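3-oxo-tetronate kinase (Cupriavidus necator, PDB 5DMH) catalyses the ATP-dependent phosphorylation of 3-oxo-tetronate to 3-oxo-tetronate 4-phosphate, releasing ADP. Local coordinates at residues 32-37 with 109-114; 59-64 with 79-84; 96-101 with 132-137; 406-411 with 419-424. All blocks are in the same frame, centred on the assembly; numbering follows the deposited sequence.

Interaction 1. Residues 32-37 with 109-114; sequences PLLGCI and CRQFVF
Leu-34 and Gln-111 lie side by side and point the same way from two adjacent parallel strands of the N-terminal sugar-binding domain, with 34-37 paired against 111-114. With CG anti to the backbone N (chi1 -170°), Leu-34 swings its CD1 over the neighbouring strand, 3.7 Å from Gln-111 OE1 and 4.1 Å from Val-113 CG2. The Gln-111 chain stays extended, carrying its NE2 to the backbone O of Leu-249. Farther along this face, Cys-36 SG rests against Val-113 CB. The other face carries Phe-112, Ile-37 and Phe-114, which meet helices 90-106 and 128-139; the carbonyl O of Ile-37 lies at the edge of the Phe-114 ring, in its plane, 3.6 Å from CD1. Gly-35, with no side chain, leaves its CA open to Cys-109 SG at 3.6 Å, on the side where the Phe-112 ring also lies. Gly-35 and Val-113 each use both backbone N and O across the pair: Gly-35 N to Gln-111 O, Val-113 N to Gly-35 O, Ile-37 N to Val-113 O. Just before the strands, Leu-33 runs alongside the exposed Arg-110, and a water donates to Pro-32 O while accepting from Arg-110 NE at 3.0 Å.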
# COMPACT_ATOMS: atom_id res chain seq x y z
N PRO A 32 -11.45 -3.17 18.97
CA PRO A 32 -10.21 -2.85 18.24
C PRO A 32 -9.48 -1.66 18.85
O PRO A 32 -10.11 -0.74 19.38
CB PRO A 32 -10.70 -2.50 16.83
CG PRO A 32 -12.02 -3.18 16.71
CD PRO A 32 -12.62 -3.18 18.08
N LEU A 33 -8.15 -1.70 18.79
CA LEU A 33 -7.30 -0.70 19.40
C LEU A 33 -6.77 0.29 18.37
O LEU A 33 -6.69 1.48 18.64
CB LEU A 33 -6.12 -1.40 20.05
CG LEU A 33 -6.43 -2.18 21.32
CD1 LEU A 33 -5.27 -3.06 21.71
CD2 LEU A 33 -6.78 -1.22 22.44
N LEU A 34 -6.43 -0.22 17.20
CA LEU A 34 -5.73 0.56 16.19
C LEU A 34 -6.48 0.60 14.88
O LEU A 34 -6.81 -0.45 14.31
CB LEU A 34 -4.35 -0.06 15.95
CG LEU A 34 -3.37 0.74 15.10
CD1 LEU A 34 -2.89 1.99 15.82
CD2 LEU A 34 -2.18 -0.13 14.74
N GLY A 35 -6.76 1.81 14.39
CA GLY A 35 -7.51 1.98 13.16
C GLY A 35 -6.64 2.60 12.10
O GLY A 35 -5.99 3.60 12.36
N CYS A 36 -6.57 1.98 10.92
CA CYS A 36 -5.61 2.38 9.91
C CYS A 36 -6.34 2.68 8.62
O CYS A 36 -7.33 2.04 8.28
CB CYS A 36 -4.60 1.28 9.67
SG CYS A 36 -3.83 0.64 11.18
N ILE A 37 -5.88 3.71 7.94
CA ILE A 37 -6.41 4.12 6.67
C ILE A 37 -5.27 4.08 5.68
O ILE A 37 -4.31 4.84 5.84
CB ILE A 37 -6.94 5.54 6.77
CG1 ILE A 37 -8.06 5.59 7.81
CG2 ILE A 37 -7.44 6.00 5.43
CD1 ILE A 37 -8.44 7.01 8.20
N CYS A 109 -11.65 2.29 18.06
CA CYS A 109 -10.20 2.45 17.96
C CYS A 109 -9.71 3.67 18.75
O CYS A 109 -10.40 4.69 18.82
CB CYS A 109 -9.80 2.60 16.50
SG CYS A 109 -10.14 1.16 15.49
N ARG A 110 -8.49 3.54 19.30
CA ARG A 110 -7.87 4.52 20.20
C ARG A 110 -6.76 5.33 19.55
O ARG A 110 -6.43 6.42 20.02
CB ARG A 110 -7.20 3.78 21.37
CG ARG A 110 -8.12 3.40 22.49
CD ARG A 110 -7.48 2.32 23.34
NE ARG A 110 -8.46 1.70 24.22
CZ ARG A 110 -8.43 1.75 25.55
NH1 ARG A 110 -9.38 1.14 26.25
NH2 ARG A 110 -7.46 2.38 26.19
N GLN A 111 -6.13 4.75 18.55
CA GLN A 111 -5.03 5.38 17.84
C GLN A 111 -5.19 5.04 16.37
O GLN A 111 -5.78 4.01 16.03
CB GLN A 111 -3.70 4.86 18.34
CG GLN A 111 -2.50 5.50 17.71
CD GLN A 111 -1.20 5.01 18.35
OE1 GLN A 111 -0.96 3.81 18.43
NE2 GLN A 111 -0.37 5.95 18.82
N PHE A 112 -4.69 5.92 15.51
CA PHE A 112 -4.93 5.80 14.08
C PHE A 112 -3.64 5.90 13.32
O PHE A 112 -2.69 6.59 13.75
CB PHE A 112 -5.92 6.87 13.65
CG PHE A 112 -7.19 6.82 14.43
CD1 PHE A 112 -7.30 7.49 15.64
CD2 PHE A 112 -8.24 6.03 14.00
CE1 PHE A 112 -8.46 7.41 16.38
CE2 PHE A 112 -9.42 5.93 14.75
CZ PHE A 112 -9.53 6.61 15.93
N VAL A 113 -3.57 5.15 12.23
CA VAL A 113 -2.45 5.20 11.31
C VAL A 113 -2.94 5.57 9.91
O VAL A 113 -3.92 4.99 9.44
CB VAL A 113 -1.70 3.87 11.23
CG1 VAL A 113 -0.66 3.89 10.07
CG2 VAL A 113 -1.03 3.56 12.55
N PHE A 114 -2.29 6.57 9.32
CA PHE A 114 -2.46 6.90 7.90
C PHE A 114 -1.29 6.31 7.16
O PHE A 114 -0.12 6.67 7.36
CB PHE A 114 -2.61 8.40 7.67
CG PHE A 114 -2.58 8.85 6.24
CD1 PHE A 114 -3.21 8.16 5.23
CD2 PHE A 114 -1.93 10.04 5.92
CE1 PHE A 114 -3.20 8.64 3.93
CE2 PHE A 114 -1.91 10.53 4.62
CZ PHE A 114 -2.53 9.81 3.62
O HOH W 1 -9.99 0.46 21.94

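Interaction 2. Residues 59-64 with 79-84; sequences VQTIGL and LVVALK
Val-59 and Leu-79 are paired in two neighbouring parallel strands, and four backbone hydrogen bonds follow along them. Val-80 uses both its N, to Val-59 O, and its O, from Thr-61 N; Ala-82 repeats the pattern with Thr-61 O and Gly-63 N, the last at 3.0 Å. CA-H...O contacts supplement the ladder, among them Gln-60 CA to Val-80 O at 3.2 Å.

One further polar bond lies within 59-64. Thr-61 OG1 stands between its backbone N and carbonyl carbon (chi1 65°), from where it donates to Gly-63 O at 2.8 Å. This ties down the bend after the strand, where Gly-63 adopts a positive phi. The same hydroxyl oxygen lies 3.6 Å from Val-81 CG2, the two side chains crossing at a slant.

Apolar contacts divide between the faces. Beside Thr-61, Leu-64 also crosses Val-81 obliquely and sets CD2 3.9 Å from Val-81 CG1, while Leu-79 CD2 approaches Val-59 CB. On the opposite face, Ala-82 CB receives Ile-62 CD1 at 4.1 Å and the amide end of Gln-60, whose extended chain brings NE2 to 3.7 Å. That NE2 is buried and has no hydrogen-bonding partner in the model.

Helix 41-53 packs on the face of Gln-60, Ile-62 and Val-80, and Trp-103 of helix 90-106 on Leu-64 and Val-81. Strand 34-38 flanks 78-82, whereas 58-62 pairs on its other edge with 407-415 of the nucleotide-binding domain; just past the strand, Lys-84 forms salt bridges with Glu-370 and Glu-394, both assigned to the ATP site by inference.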
# COMPACT_ATOMS: atom_id res chain seq x y z
N VAL A 59 -7.92 -7.22 10.61
CA VAL A 59 -8.83 -7.42 9.48
C VAL A 59 -8.70 -6.24 8.51
O VAL A 59 -8.68 -5.08 8.92
CB VAL A 59 -10.29 -7.58 9.94
CG1 VAL A 59 -11.25 -7.47 8.75
CG2 VAL A 59 -10.48 -8.91 10.68
N GLN A 60 -8.57 -6.55 7.23
CA GLN A 60 -8.53 -5.53 6.19
C GLN A 60 -9.89 -5.46 5.53
O GLN A 60 -10.43 -6.48 5.11
CB GLN A 60 -7.47 -5.84 5.13
CG GLN A 60 -7.56 -4.95 3.93
CD GLN A 60 -6.35 -5.05 3.05
OE1 GLN A 60 -5.27 -5.41 3.51
NE2 GLN A 60 -6.51 -4.72 1.77
N THR A 61 -10.46 -4.26 5.47
CA THR A 61 -11.73 -4.05 4.79
C THR A 61 -11.48 -3.30 3.50
O THR A 61 -10.55 -2.51 3.40
CB THR A 61 -12.74 -3.25 5.66
OG1 THR A 61 -12.24 -1.92 5.87
CG2 THR A 61 -12.99 -3.94 6.98
N ILE A 62 -12.30 -3.58 2.50
CA ILE A 62 -12.22 -2.88 1.25
C ILE A 62 -13.23 -1.76 1.36
O ILE A 62 -14.43 -1.99 1.33
CB ILE A 62 -12.53 -3.81 0.05
CG1 ILE A 62 -11.60 -5.00 0.05
CG2 ILE A 62 -12.39 -3.05 -1.25
CD1 ILE A 62 -10.11 -4.63 0.09
N GLY A 63 -12.73 -0.54 1.59
CA GLY A 63 -13.60 0.56 1.97
C GLY A 63 -14.33 0.22 3.24
O GLY A 63 -13.84 -0.57 4.08
N LEU A 64 -15.51 0.80 3.40
CA LEU A 64 -16.29 0.61 4.59
C LEU A 64 -17.38 -0.44 4.39
O LEU A 64 -18.18 -0.33 3.46
CB LEU A 64 -16.90 1.95 5.01
CG LEU A 64 -15.87 3.06 5.16
CD1 LEU A 64 -16.56 4.34 5.65
CD2 LEU A 64 -14.76 2.63 6.12
N LEU A 79 -7.73 -2.71 12.64
CA LEU A 79 -8.56 -2.68 11.44
C LEU A 79 -7.83 -1.83 10.42
O LEU A 79 -7.36 -0.74 10.76
CB LEU A 79 -9.91 -2.04 11.76
CG LEU A 79 -10.80 -2.77 12.77
CD1 LEU A 79 -11.98 -1.90 13.14
CD2 LEU A 79 -11.28 -4.06 12.18
N VAL A 80 -7.72 -2.33 9.19
CA VAL A 80 -7.08 -1.59 8.10
C VAL A 80 -8.07 -1.36 6.97
O VAL A 80 -8.48 -2.30 6.30
CB VAL A 80 -5.85 -2.33 7.51
CG1 VAL A 80 -5.25 -1.52 6.34
CG2 VAL A 80 -4.77 -2.57 8.58
N VAL A 81 -8.45 -0.10 6.78
CA VAL A 81 -9.34 0.28 5.69
C VAL A 81 -8.55 0.60 4.42
O VAL A 81 -7.77 1.55 4.37
CB VAL A 81 -10.24 1.49 6.10
CG1 VAL A 81 -11.13 1.90 4.93
CG2 VAL A 81 -11.05 1.17 7.34
N ALA A 82 -8.76 -0.20 3.38
CA ALA A 82 -8.15 0.01 2.09
C ALA A 82 -8.95 1.00 1.23
O ALA A 82 -10.14 0.78 0.94
CB ALA A 82 -8.03 -1.32 1.37
N LEU A 83 -8.32 2.10 0.86
CA LEU A 83 -8.86 3.07 -0.08
C LEU A 83 -8.05 3.08 -1.38
O LEU A 83 -6.87 2.71 -1.37
CB LEU A 83 -8.83 4.48 0.50
CG LEU A 83 -9.52 4.71 1.84
CD1 LEU A 83 -9.41 6.17 2.28
CD2 LEU A 83 -10.99 4.24 1.80
N LYS A 84 -8.66 3.54 -2.48
CA LYS A 84 -7.94 3.75 -3.74
C LYS A 84 -7.80 5.25 -3.91
O LYS A 84 -8.42 5.86 -4.79
CB LYS A 84 -8.70 3.10 -4.92
CG LYS A 84 -7.90 3.01 -6.21
CD LYS A 84 -8.72 2.46 -7.39
CE LYS A 84 -7.89 2.24 -8.62
NZ LYS A 84 -7.35 3.50 -9.23

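Interaction 3. Residues 96-101 with 132-137; sequences QSLAAL and AEALLA
Helices 96-101 and 132-137 run in roughly the same direction, their axes 9.8 Å apart at closest approach and inclined at 37°, with Leu-98 and Leu-135 the nearest CA pair. No hydrogen bond links them, and the contact rests mainly on leucine methyl groups. Leu-135 is the main intruder: its CG lies anti to the carbonyl carbon (chi1 -71°), which sends CD2 across to the other helix. There the methyl sits 3.8 Å from Ser-97 O and 3.9 Å from Leu-101 CB, with Leu-101 CD2 equally near. Leu-101 and Leu-135 slide past each other in opposite directions, each reaching toward the other helix. Ser-97 O accepts Leu-101 N within its own helix, and the methyl packs against it by van der Waals contact. Ser-97 OG turns back to Ala-93 O.

Both helices lie on one side of the parallel strands of the sugar-binding domain, as in an alpha/beta sandwich. Ile-37 and Phe-114 of those strands touch Leu-135 from the sheet side, while Ile-37 and Phe-112 meet Leu-101, placing this pair of leucines where helices and sheet converge. Leu-98 lies nearer the surface and is partly exposed. It extends CD2 to 3.8 Å from Ala-134 O, and the same methyl lies 4.5 Å from Ala-134 CB and 4.4 Å from Leu-135 CD2.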
# COMPACT_ATOMS: atom_id res chain seq x y z
N GLN A 96 -13.04 10.64 1.58
CA GLN A 96 -12.96 9.22 1.85
C GLN A 96 -12.21 8.89 3.13
O GLN A 96 -12.58 7.95 3.84
CB GLN A 96 -12.31 8.47 0.68
CG GLN A 96 -13.05 8.58 -0.62
CD GLN A 96 -12.43 7.68 -1.67
OE1 GLN A 96 -11.64 6.80 -1.35
NE2 GLN A 96 -12.77 7.91 -2.93
N SER A 97 -11.14 9.64 3.41
CA SER A 97 -10.33 9.38 4.58
C SER A 97 -11.06 9.80 5.85
O SER A 97 -10.99 9.10 6.86
CB SER A 97 -8.97 10.06 4.46
OG SER A 97 -8.28 9.58 3.31
N LEU A 98 -11.78 10.91 5.80
CA LEU A 98 -12.59 11.31 6.96
C LEU A 98 -13.73 10.35 7.27
O LEU A 98 -14.07 10.11 8.45
CB LEU A 98 -13.15 12.71 6.73
CG LEU A 98 -12.07 13.78 6.85
CD1 LEU A 98 -12.62 15.15 6.42
CD2 LEU A 98 -11.52 13.85 8.30
N ALA A 99 -14.35 9.79 6.22
CA ALA A 99 -15.41 8.81 6.44
C ALA A 99 -14.85 7.55 7.08
O ALA A 99 -15.43 7.01 8.05
CB ALA A 99 -16.12 8.47 5.11
N ALA A 100 -13.72 7.07 6.57
CA ALA A 100 -13.03 5.93 7.19
C ALA A 100 -12.63 6.18 8.65
O ALA A 100 -12.75 5.27 9.51
CB ALA A 100 -11.81 5.56 6.38
N LEU A 101 -12.19 7.39 8.94
CA LEU A 101 -11.77 7.72 10.30
C LEU A 101 -12.95 7.59 11.26
O LEU A 101 -12.84 7.03 12.36
CB LEU A 101 -11.23 9.13 10.37
CG LEU A 101 -10.97 9.68 11.77
CD1 LEU A 101 -9.77 9.00 12.42
CD2 LEU A 101 -10.73 11.17 11.70
N ALA A 132 -3.37 13.86 5.81
CA ALA A 132 -2.83 13.91 7.16
C ALA A 132 -3.38 15.12 7.90
O ALA A 132 -3.76 15.03 9.08
CB ALA A 132 -1.31 13.92 7.15
N GLU A 133 -3.37 16.27 7.24
CA GLU A 133 -3.81 17.48 7.94
C GLU A 133 -5.29 17.41 8.28
O GLU A 133 -5.70 17.87 9.36
CB GLU A 133 -3.50 18.75 7.12
CG GLU A 133 -2.04 19.09 7.10
CD GLU A 133 -1.70 20.38 6.38
OE1 GLU A 133 -2.37 20.74 5.40
OE2 GLU A 133 -0.74 21.04 6.80
N ALA A 134 -6.08 16.82 7.39
CA ALA A 134 -7.52 16.71 7.63
C ALA A 134 -7.78 15.76 8.80
O ALA A 134 -8.69 15.99 9.60
CB ALA A 134 -8.25 16.21 6.38
N LEU A 135 -7.01 14.69 8.87
CA LEU A 135 -7.18 13.71 9.93
C LEU A 135 -6.79 14.31 11.28
O LEU A 135 -7.52 14.13 12.27
CB LEU A 135 -6.37 12.46 9.64
CG LEU A 135 -6.87 11.57 8.49
CD1 LEU A 135 -5.87 10.49 8.26
CD2 LEU A 135 -8.25 10.95 8.74
N LEU A 136 -5.68 15.05 11.31
CA LEU A 136 -5.28 15.76 12.53
C LEU A 136 -6.39 16.70 13.02
O LEU A 136 -6.72 16.70 14.21
CB LEU A 136 -4.01 16.57 12.32
CG LEU A 136 -2.70 15.80 12.34
CD1 LEU A 136 -1.55 16.79 12.01
CD2 LEU A 136 -2.48 15.11 13.69
N ALA A 137 -6.95 17.49 12.11
CA ALA A 137 -8.00 18.43 12.47
C ALA A 137 -9.19 17.68 13.03
O ALA A 137 -9.74 18.08 14.07
CB ALA A 137 -8.42 19.26 11.29

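Interaction 4. Residues 406-411 with 419-424; sequences RALRIG and PATVTL
Arg-409 and Val-422 form an antiparallel hydrogen-bonded pair, joined by two backbone bonds: Arg-409 N to Val-422 O at 2.8 Å, and Val-422 N to Arg-409 O at 3.0 Å. The first is nearly straight, with an N-H...O angle of 171°. Two residues on, Gly-411 N donates to Ala-420 O at 2.7 Å, a more bent bond whose donor is tilted from the carbonyl plane. Beyond the other end of this ladder a water bridges the strands, donating to Ala-407 O and accepting from Leu-424 N.

Between these bonds the non-hydrogen-bonded pair Ile-410 and Thr-421 sends its side chains the same way, side by side, with Ile-410 CD1 4.1 Å from Thr-421 CG2. Thr-421 OG1 bonds to Leu-431 O on the next strand, and both methyls of Leu-408 lie against this oxygen at 3.8 Å. Leu-408 CD2 also meets Thr-423 CG2. With CG2 anti to the backbone N, Ile-410 extends that methyl to 3.9 Å from Pro-419 CB, and helix 41-53 packs against both residues. On the reverse face Arg-409 CB touches Val-422 CG2 and Leu-424 CD2; past it the arginine chain bends at chi2 and chi3, reaching Val-281 and Pro-282.

The arrangement is a beta hairpin of strands 407-415 and 418-423 in the nucleotide-binding domain. Its first strand is flanked by 58-62 of the sugar-binding domain and its second by 430-434, so the hairpin lies at the junction of the kinase's two domains.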
# COMPACT_ATOMS: atom_id res chain seq x y z
N ARG A 406 -15.01 -7.73 -0.18
CA ARG A 406 -15.39 -6.85 0.92
C ARG A 406 -14.34 -6.76 2.03
O ARG A 406 -14.25 -5.74 2.72
CB ARG A 406 -16.75 -7.29 1.51
CG ARG A 406 -17.91 -7.05 0.55
CD ARG A 406 -19.19 -7.76 0.99
NE ARG A 406 -20.21 -7.72 -0.06
CZ ARG A 406 -21.43 -8.25 0.05
NH1 ARG A 406 -21.81 -8.86 1.16
NH2 ARG A 406 -22.27 -8.16 -0.97
N ALA A 407 -13.55 -7.81 2.20
CA ALA A 407 -12.57 -7.85 3.29
C ALA A 407 -11.60 -8.98 3.03
O ALA A 407 -11.90 -9.89 2.26
CB ALA A 407 -13.27 -8.03 4.63
N LEU A 408 -10.43 -8.91 3.65
CA LEU A 408 -9.36 -9.88 3.47
C LEU A 408 -8.83 -10.31 4.83
O LEU A 408 -8.72 -9.49 5.77
CB LEU A 408 -8.21 -9.30 2.65
CG LEU A 408 -8.51 -8.99 1.18
CD1 LEU A 408 -7.35 -8.28 0.52
CD2 LEU A 408 -8.86 -10.27 0.46
N ARG A 409 -8.51 -11.60 4.92
CA ARG A 409 -7.76 -12.17 6.03
C ARG A 409 -6.29 -12.26 5.61
O ARG A 409 -5.98 -12.65 4.50
CB ARG A 409 -8.28 -13.58 6.36
CG ARG A 409 -7.52 -14.20 7.50
CD ARG A 409 -8.40 -15.07 8.36
NE ARG A 409 -8.63 -16.37 7.76
CZ ARG A 409 -8.06 -17.51 8.16
NH1 ARG A 409 -7.20 -17.54 9.16
NH2 ARG A 409 -8.36 -18.65 7.53
N ILE A 410 -5.39 -11.91 6.52
CA ILE A 410 -3.96 -11.84 6.21
C ILE A 410 -3.25 -13.15 6.54
O ILE A 410 -3.31 -13.63 7.66
CB ILE A 410 -3.32 -10.67 7.00
CG1 ILE A 410 -4.19 -9.40 6.86
CG2 ILE A 410 -1.91 -10.40 6.54
CD1 ILE A 410 -4.42 -8.93 5.41
N GLY A 411 -2.60 -13.73 5.55
CA GLY A 411 -1.85 -14.96 5.75
C GLY A 411 -0.37 -14.64 5.88
O GLY A 411 0.00 -13.57 6.37
N PRO A 419 1.99 -9.91 1.84
CA PRO A 419 1.43 -11.15 2.38
C PRO A 419 0.50 -11.87 1.41
O PRO A 419 -0.04 -11.22 0.52
CB PRO A 419 0.59 -10.66 3.54
CG PRO A 419 0.09 -9.31 3.04
CD PRO A 419 1.23 -8.73 2.28
N ALA A 420 0.37 -13.19 1.56
CA ALA A 420 -0.78 -13.92 0.99
C ALA A 420 -2.02 -13.48 1.76
O ALA A 420 -1.93 -13.16 2.95
CB ALA A 420 -0.59 -15.43 1.14
N THR A 421 -3.17 -13.45 1.09
CA THR A 421 -4.44 -13.07 1.72
C THR A 421 -5.54 -13.97 1.18
O THR A 421 -5.39 -14.58 0.12
CB THR A 421 -4.83 -11.58 1.44
OG1 THR A 421 -5.22 -11.42 0.07
CG2 THR A 421 -3.69 -10.61 1.75
N VAL A 422 -6.64 -14.08 1.93
CA VAL A 422 -7.81 -14.75 1.41
C VAL A 422 -9.06 -13.94 1.74
O VAL A 422 -9.08 -13.20 2.72
CB VAL A 422 -7.92 -16.18 1.94
CG1 VAL A 422 -6.74 -17.01 1.43
CG2 VAL A 422 -7.97 -16.20 3.47
N THR A 423 -10.09 -14.07 0.90
CA THR A 423 -11.37 -13.43 1.20
C THR A 423 -12.11 -14.29 2.20
O THR A 423 -11.66 -15.38 2.54
CB THR A 423 -12.26 -13.26 -0.06
OG1 THR A 423 -12.68 -14.54 -0.54
CG2 THR A 423 -11.53 -12.54 -1.14
N LEU A 424 -13.27 -13.82 2.66
CA LEU A 424 -14.06 -14.58 3.65
C LEU A 424 -15.29 -15.34 3.08
O LEU A 424 -16.14 -15.79 3.84
CB LEU A 424 -14.47 -13.65 4.80
CG LEU A 424 -13.32 -13.02 5.59
CD1 LEU A 424 -13.83 -12.27 6.80
CD2 LEU A 424 -12.30 -14.07 6.02
O HOH W 2 -14.30 -11.31 2.05

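Interactions 1 and 2 are parallel strand pairs of the sugar-binding domain, joined directly because strands 34-38 and 78-82 are neighbours: Cys-36 N and O lie 2.8 Å from Leu-79 O and Val-81 N. Interaction 3 packs helices against the strands of interaction 1; Ile-37, Phe-112, Phe-114 and Leu-83 reach it, and Leu-64 also meets helix 90-106. Unlike the hydrogen-bonded strand pairs, it has no hydrogen bond across it and rests on methyl packing, with the partly exposed Leu-98 at its margin. Interaction 4, an antiparallel hairpin in the other domain, touches interaction 2 through Gln-60 O and Leu-408 N but lies clear of 1 and 3. All four are largely buried, although Arg-110, Leu-64 and Arg-409 mark exposed margins.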